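Local coordinates for ribosomal-protein-S5-alanine N-acetyltransferase (Vibrio fischeri, PDB 3IGR), which probably transfers an acetyl group from acetyl-CoA to the N-terminal alanine of ribosomal protein uS5, as a RimJ-type member of the GNAT acetyltransferase family, at residues A67-V72 against T83-N88; G97-S102 against I133-I138. All coordinates share one frame; numbering follows the deposited sequence. Where two conformers were deposited one is given.

Interaction 1 of 2, residues A67-V72 against T83-N88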
loop_
_atom_site.group_PDB
_atom_site.type_symbol
_atom_site.label_atom_id
_atom_site.label_comp_id
_atom_site.label_asym_id
_atom_site.label_seq_id
_atom_site.Cartn_x
_atom_site.Cartn_y
_atom_site.Cartn_z
ATOM N N ALA A 67 -6.889 25.868 7.508
ATOM C CA ALA A 67 -5.647 25.116 7.679
ATOM C C ALA A 67 -5.862 23.975 8.662
ATOM O O ALA A 67 -6.701 24.068 9.552
ATOM C CB ALA A 67 -4.513 26.027 8.169
ATOM N N PHE A 68 -5.108 22.902 8.494
ATOM C CA PHE A 68 -5.309 21.696 9.297
ATOM C C PHE A 68 -3.927 21.154 9.629
ATOM O O PHE A 68 -3.210 20.615 8.765
ATOM C CB PHE A 68 -6.182 20.676 8.540
ATOM C CG PHE A 68 -7.510 21.250 8.078
ATOM C CD1 PHE A 68 -8.610 21.290 8.940
ATOM C CD2 PHE A 68 -7.647 21.795 6.811
ATOM C CE1 PHE A 68 -9.820 21.842 8.530
ATOM C CE2 PHE A 68 -8.864 22.357 6.390
ATOM C CZ PHE A 68 -9.942 22.382 7.247
ATOM N N TYR A 69 -3.516 21.373 10.870
ATOM C CA TYR A 69 -2.197 20.956 11.282
ATOM C C TYR A 69 -2.393 19.728 12.156
ATOM O O TYR A 69 -2.910 19.840 13.263
ATOM C CB TYR A 69 -1.492 22.088 12.034
ATOM C CG TYR A 69 -0.020 21.857 12.243
ATOM C CD1 TYR A 69 0.921 22.638 11.580
ATOM C CD2 TYR A 69 0.438 20.843 13.103
ATOM C CE1 TYR A 69 2.280 22.431 11.768
ATOM C CE2 TYR A 69 1.793 20.627 13.296
ATOM C CZ TYR A 69 2.711 21.434 12.632
ATOM O OH TYR A 69 4.061 21.230 12.812
ATOM N N PHE A 70 -2.030 18.558 11.637
ATOM C CA PHE A 70 -2.170 17.315 12.394
ATOM C C PHE A 70 -0.879 16.918 13.093
ATOM O O PHE A 70 0.217 17.135 12.563
ATOM C CB PHE A 70 -2.539 16.161 11.479
ATOM C CG PHE A 70 -3.924 16.233 10.909
ATOM C CD1 PHE A 70 -4.985 15.582 11.551
ATOM C CD2 PHE A 70 -4.153 16.900 9.704
ATOM C CE1 PHE A 70 -6.268 15.613 11.014
ATOM C CE2 PHE A 70 -5.438 16.959 9.158
ATOM C CZ PHE A 70 -6.499 16.303 9.808
ATOM N N VAL A 71 -1.016 16.300 14.258
ATOM C CA VAL A 71 0.121 15.639 14.920
ATOM C C VAL A 71 -0.091 14.114 14.992
ATOM O O VAL A 71 -1.234 13.630 15.009
ATOM C CB VAL A 71 0.413 16.203 16.332
ATOM C CG1 VAL A 71 0.970 17.637 16.235
ATOM C CG2 VAL A 71 -0.816 16.145 17.251
ATOM N N VAL A 72 1.012 13.374 14.988
ATOM C CA VAL A 72 0.975 11.940 15.185
ATOM C C VAL A 72 1.472 11.680 16.617
ATOM O O VAL A 72 2.568 12.109 16.990
ATOM C CB VAL A 72 1.872 11.188 14.194
ATOM C CG1 VAL A 72 1.750 9.676 14.442
ATOM C CG2 VAL A 72 1.529 11.542 12.747
ATOM N N THR A 83 4.141 15.009 12.222
ATOM C CA THR A 83 3.211 16.067 11.881
ATOM C C THR A 83 2.781 15.877 10.429
ATOM O O THR A 83 3.533 15.333 9.615
ATOM C CB THR A 83 3.855 17.491 12.002
ATOM O OG1 THR A 83 4.958 17.578 11.104
ATOM C CG2 THR A 83 4.334 17.805 13.432
ATOM N N VAL A 84 1.568 16.300 10.116
ATOM C CA VAL A 84 1.107 16.358 8.722
ATOM C C VAL A 84 0.353 17.659 8.654
ATOM O O VAL A 84 -0.653 17.826 9.344
ATOM C CB VAL A 84 0.191 15.158 8.309
ATOM C CG1 VAL A 84 -0.159 15.226 6.829
ATOM C CG2 VAL A 84 0.882 13.803 8.585
ATOM N N SER A 85 0.858 18.598 7.859
ATOM C CA SER A 85 0.307 19.954 7.854
ATOM C C SER A 85 -0.273 20.286 6.493
ATOM O O SER A 85 0.435 20.231 5.494
ATOM C CB SER A 85 1.396 20.961 8.204
ATOM O OG SER A 85 0.912 22.284 8.020
ATOM N N TYR A 86 -1.560 20.628 6.458
ATOM C CA TYR A 86 -2.219 21.090 5.225
ATOM C C TYR A 86 -2.350 22.603 5.333
ATOM O O TYR A 86 -3.007 23.116 6.246
ATOM C CB TYR A 86 -3.580 20.417 5.027
ATOM C CG TYR A 86 -3.441 18.927 4.884
ATOM C CD1 TYR A 86 -3.219 18.350 3.637
ATOM C CD2 TYR A 86 -3.461 18.089 6.010
ATOM C CE1 TYR A 86 -3.069 16.974 3.505
ATOM C CE2 TYR A 86 -3.304 16.708 5.885
ATOM C CZ TYR A 86 -3.104 16.167 4.625
ATOM O OH TYR A 86 -2.917 14.830 4.476
ATOM N N SER A 87 -1.681 23.300 4.421
ATOM C CA SER A 87 -1.590 24.747 4.442
ATOM C C SER A 87 -1.789 25.303 3.044
ATOM O O SER A 87 -1.857 24.545 2.068
ATOM C CB SER A 87 -0.207 25.163 4.933
ATOM O OG SER A 87 0.776 24.698 4.021
ATOM N N ASN A 88 -1.878 26.624 2.946
ATOM C CA ASN A 88 -1.980 27.260 1.649
ATOM C C ASN A 88 -3.266 26.759 0.996
ATOM O O ASN A 88 -3.287 26.415 -0.182
ATOM C CB ASN A 88 -0.786 26.797 0.818
ATOM C CG ASN A 88 -0.051 27.906 0.194
ATOM O OD1 ASN A 88 1.022 28.301 0.685
ATOM N ND2 ASN A 88 -0.586 28.434 -0.900
#

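Interaction 2 of 2, residues G97-S102 against I133-I138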
loop_
_atom_site.group_PDB
_atom_site.type_symbol
_atom_site.label_atom_id
_atom_site.label_comp_id
_atom_site.label_asym_id
_atom_site.label_seq_id
_atom_site.Cartn_x
_atom_site.Cartn_y
_atom_site.Cartn_z
ATOM N N GLY A 97 -4.624 22.519 -1.713
ATOM C CA GLY A 97 -3.755 22.824 -0.585
ATOM C C GLY A 97 -2.445 22.075 -0.660
ATOM O O GLY A 97 -2.276 21.157 -1.473
ATOM N N HIS A 98 -1.529 22.491 0.195
ATOM C CA HIS A 98 -0.203 21.924 0.283
ATOM C C HIS A 98 -0.114 21.036 1.512
ATOM O O HIS A 98 -0.589 21.405 2.587
ATOM C CB HIS A 98 0.832 23.050 0.373
ATOM C CG HIS A 98 2.241 22.567 0.485
ATOM N ND1 HIS A 98 3.035 22.321 -0.617
ATOM C CD2 HIS A 98 3.000 22.276 1.570
ATOM C CE1 HIS A 98 4.228 21.911 -0.214
ATOM N NE2 HIS A 98 4.232 21.874 1.107
ATOM N N VAL A 99 0.498 19.871 1.342
ATOM C CA VAL A 99 0.803 18.989 2.457
ATOM C C VAL A 99 2.313 18.988 2.705
ATOM O O VAL A 99 3.125 18.872 1.763
ATOM C CB VAL A 99 0.259 17.533 2.251
ATOM C CG1 VAL A 99 0.873 16.841 1.022
ATOM C CG2 VAL A 99 0.463 16.691 3.545
ATOM N N GLY A 100 2.676 19.130 3.973
ATOM C CA GLY A 100 4.073 18.963 4.423
ATOM C C GLY A 100 4.046 18.060 5.647
ATOM O O GLY A 100 3.111 18.135 6.446
ATOM N N TYR A 101 5.048 17.211 5.811
ATOM C CA TYR A 101 5.024 16.240 6.924
ATOM C C TYR A 101 6.425 15.976 7.446
ATOM O O TYR A 101 7.415 16.211 6.753
ATOM C CB TYR A 101 4.375 14.900 6.513
ATOM C CG TYR A 101 4.835 14.420 5.159
ATOM C CD1 TYR A 101 4.072 14.681 4.032
ATOM C CD2 TYR A 101 6.053 13.738 5.001
ATOM C CE1 TYR A 101 4.484 14.289 2.784
ATOM C CE2 TYR A 101 6.477 13.328 3.761
ATOM C CZ TYR A 101 5.684 13.609 2.653
ATOM O OH TYR A 101 6.066 13.234 1.398
ATOM N N SER A 102 6.491 15.458 8.667
ATOM C CA SER A 102 7.753 15.055 9.252
ATOM C C SER A 102 7.496 13.915 10.222
ATOM O O SER A 102 6.361 13.712 10.689
ATOM C CB SER A 102 8.433 16.239 9.973
ATOM O OG SER A 102 7.676 16.648 11.103
ATOM N N ILE A 133 -4.274 18.034 -3.801
ATOM C CA ILE A 133 -3.295 18.187 -2.720
ATOM C C ILE A 133 -1.937 18.162 -3.405
ATOM O O ILE A 133 -1.653 17.225 -4.195
ATOM C CB ILE A 133 -3.344 17.050 -1.628
ATOM C CG1 ILE A 133 -4.716 16.923 -0.952
ATOM C CG2 ILE A 133 -2.294 17.262 -0.552
ATOM C CD1 ILE A 133 -5.059 18.036 -0.023
HETATM N N MSE A 134 -1.127 19.165 -3.141
HETATM C CA MSE A 134 0.194 19.336 -3.686
HETATM C C MSE A 134 1.273 18.963 -2.665
HETATM O O MSE A 134 1.162 19.260 -1.532
HETATM C CB MSE A 134 0.404 20.789 -4.108
HETATM C CG MSE A 134 -0.256 21.213 -5.410
HETATM SE SE MSE A 134 -0.380 23.155 -5.812
HETATM C CE MSE A 134 -0.678 23.851 -4.091
ATOM N N ALA A 135 2.319 18.320 -3.122
ATOM C CA ALA A 135 3.488 17.992 -2.312
ATOM C C ALA A 135 4.712 18.184 -3.188
ATOM O O ALA A 135 4.643 17.955 -4.406
ATOM C CB ALA A 135 3.430 16.549 -1.808
ATOM N N ALA A 136 5.806 18.635 -2.572
ATOM C CA ALA A 136 7.064 18.891 -3.255
ATOM C C ALA A 136 8.200 18.340 -2.388
ATOM O O ALA A 136 8.187 18.500 -1.169
ATOM C CB ALA A 136 7.251 20.375 -3.461
ATOM N N TYR A 137 9.178 17.702 -3.015
ATOM C CA TYR A 137 10.262 17.057 -2.270
ATOM C C TYR A 137 11.588 17.190 -2.999
ATOM O O TYR A 137 11.637 17.208 -4.244
ATOM C CB TYR A 137 9.931 15.582 -1.995
ATOM C CG TYR A 137 9.903 14.675 -3.211
ATOM C CD1 TYR A 137 11.046 13.963 -3.602
ATOM C CD2 TYR A 137 8.726 14.495 -3.954
ATOM C CE1 TYR A 137 11.031 13.108 -4.698
ATOM C CE2 TYR A 137 8.695 13.630 -5.062
ATOM C CZ TYR A 137 9.843 12.948 -5.424
ATOM O OH TYR A 137 9.826 12.122 -6.517
ATOM N N ILE A 138 12.665 17.286 -2.221
ATOM C CA ILE A 138 14.011 17.324 -2.782
ATOM C C ILE A 138 14.295 15.925 -3.388
ATOM O O ILE A 138 14.077 14.910 -2.719
ATOM C CB ILE A 138 15.068 17.682 -1.693
ATOM C CG1 ILE A 138 14.845 19.101 -1.148
ATOM C CG2 ILE A 138 16.511 17.531 -2.250
ATOM C CD1 ILE A 138 15.405 19.343 0.279
HETATM O O HOH W 1 5.485 18.687 0.375
#

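Interaction 1 of 2, residues A67-V72 against T83-N88
The antiparallel hairpin of strands 68-74 and 79-90 in the central sheet of this GNAT fold brings Phe68 opposite Tyr86 and Phe70 opposite Val84 as hydrogen-bonded pairs, with Tyr69-Ser85 and Val71-Thr83 as the non-hydrogen-bonded pairs between and beyond them. Four backbone bonds hold the ladder, from Phe68 N to Tyr86 O at 3.1 Å through to Val84 N to Phe70 O at 2.9 Å. Phe70 O also receives a CA-H...O contact from Thr83 CA at 3.3 Å.

On the face carrying Phe68, Phe70, Val84 and Tyr86, which packs against helix 112-126, the Phe70 and Tyr86 side chains cross obliquely, with Phe70 CE2 3.9 Å from Tyr86 CD2. Val84 O lies in the plane of the Phe70 ring at its edge, and Tyr86 OH reaches on to a hydrogen bond with Thr120 of that helix.

The Tyr69 ring lies on the other face, near helix 20-29. With CG anti to the backbone N (chi1 -168°), it leans over the neighbouring strand between two small side chains: Ser85 OG comes within 3.6 Å of Tyr69 CD1, while at the far end Thr83 CG2 sits 3.5 Å from Tyr69 OH.

Interaction 2 of 2, residues G97-S102 against I133-I138
Val99 lays its CG1 methyl over the side chain of Ile133, 3.6 Å from Ile133 CG2, where the parallel strands 96-103 and 132-137 of the beta-alpha-beta unit meet. The two side chains cross at about a right angle. With chi1 at 62°, CG1 of Val99 sits between its own backbone N and carbonyl carbon, and from there the same methyl also meets Ala135 CB, at 3.8 Å. This apolar cluster lies on the side of the sheet covered by helices 112-126 and 142-150: Ile133 touches Met124 and Phe125 of the first, and Ala135 touches Leu148 of the second.

Backbone pairing is short. Met134 N, of a selenomethionine, gives a bond of 2.8 Å to Gly97 O, and Val99 N gives one of 3.0 Å to Met134 O; both are nearly straight, with the donor close to the carbonyl direction. His98 adds a CA-H...O contact to Met134 O, and its imidazole, on the other face of the sheet, comes obliquely alongside the same carbonyl, with ND1 3.7 Å from Met134 O.

Beyond this point the strands diverge, their segments meeting at 44°. Such splaying of two parallel strands is the hallmark of the GNAT fold, where the V between them characteristically admits the acetyl-CoA pantetheine arm; this cleft is consistent with that role. At its start a water replaces the missing direct bond: it donates to Val99 O at 2.7 Å and accepts from Ala136 N at 3.0 Å.

Following the chain from the N terminus, interaction 1 comes first: strand 68-74 turns back through a short connection into strand 79-90, closing a tight hairpin loop. Interaction 2 opens only afterwards and closes a longer loop, in which helix 112-126 carries the chain from strand 96-103 over to strand 132-137. The two loops are in series, neither enclosing nor crossing the other. Strands 79-90 and 96-103 are neighbours in the sheet, joined by probable hydrogen bonds from Ser85 N to Gly100 O and from His98 N to Ser87 O. That seam ties the hairpin of interaction 1 to the splayed parallel pair of interaction 2, and Tyr86 CE1 packs 3.5 Å from Val99 CG2 at the junction.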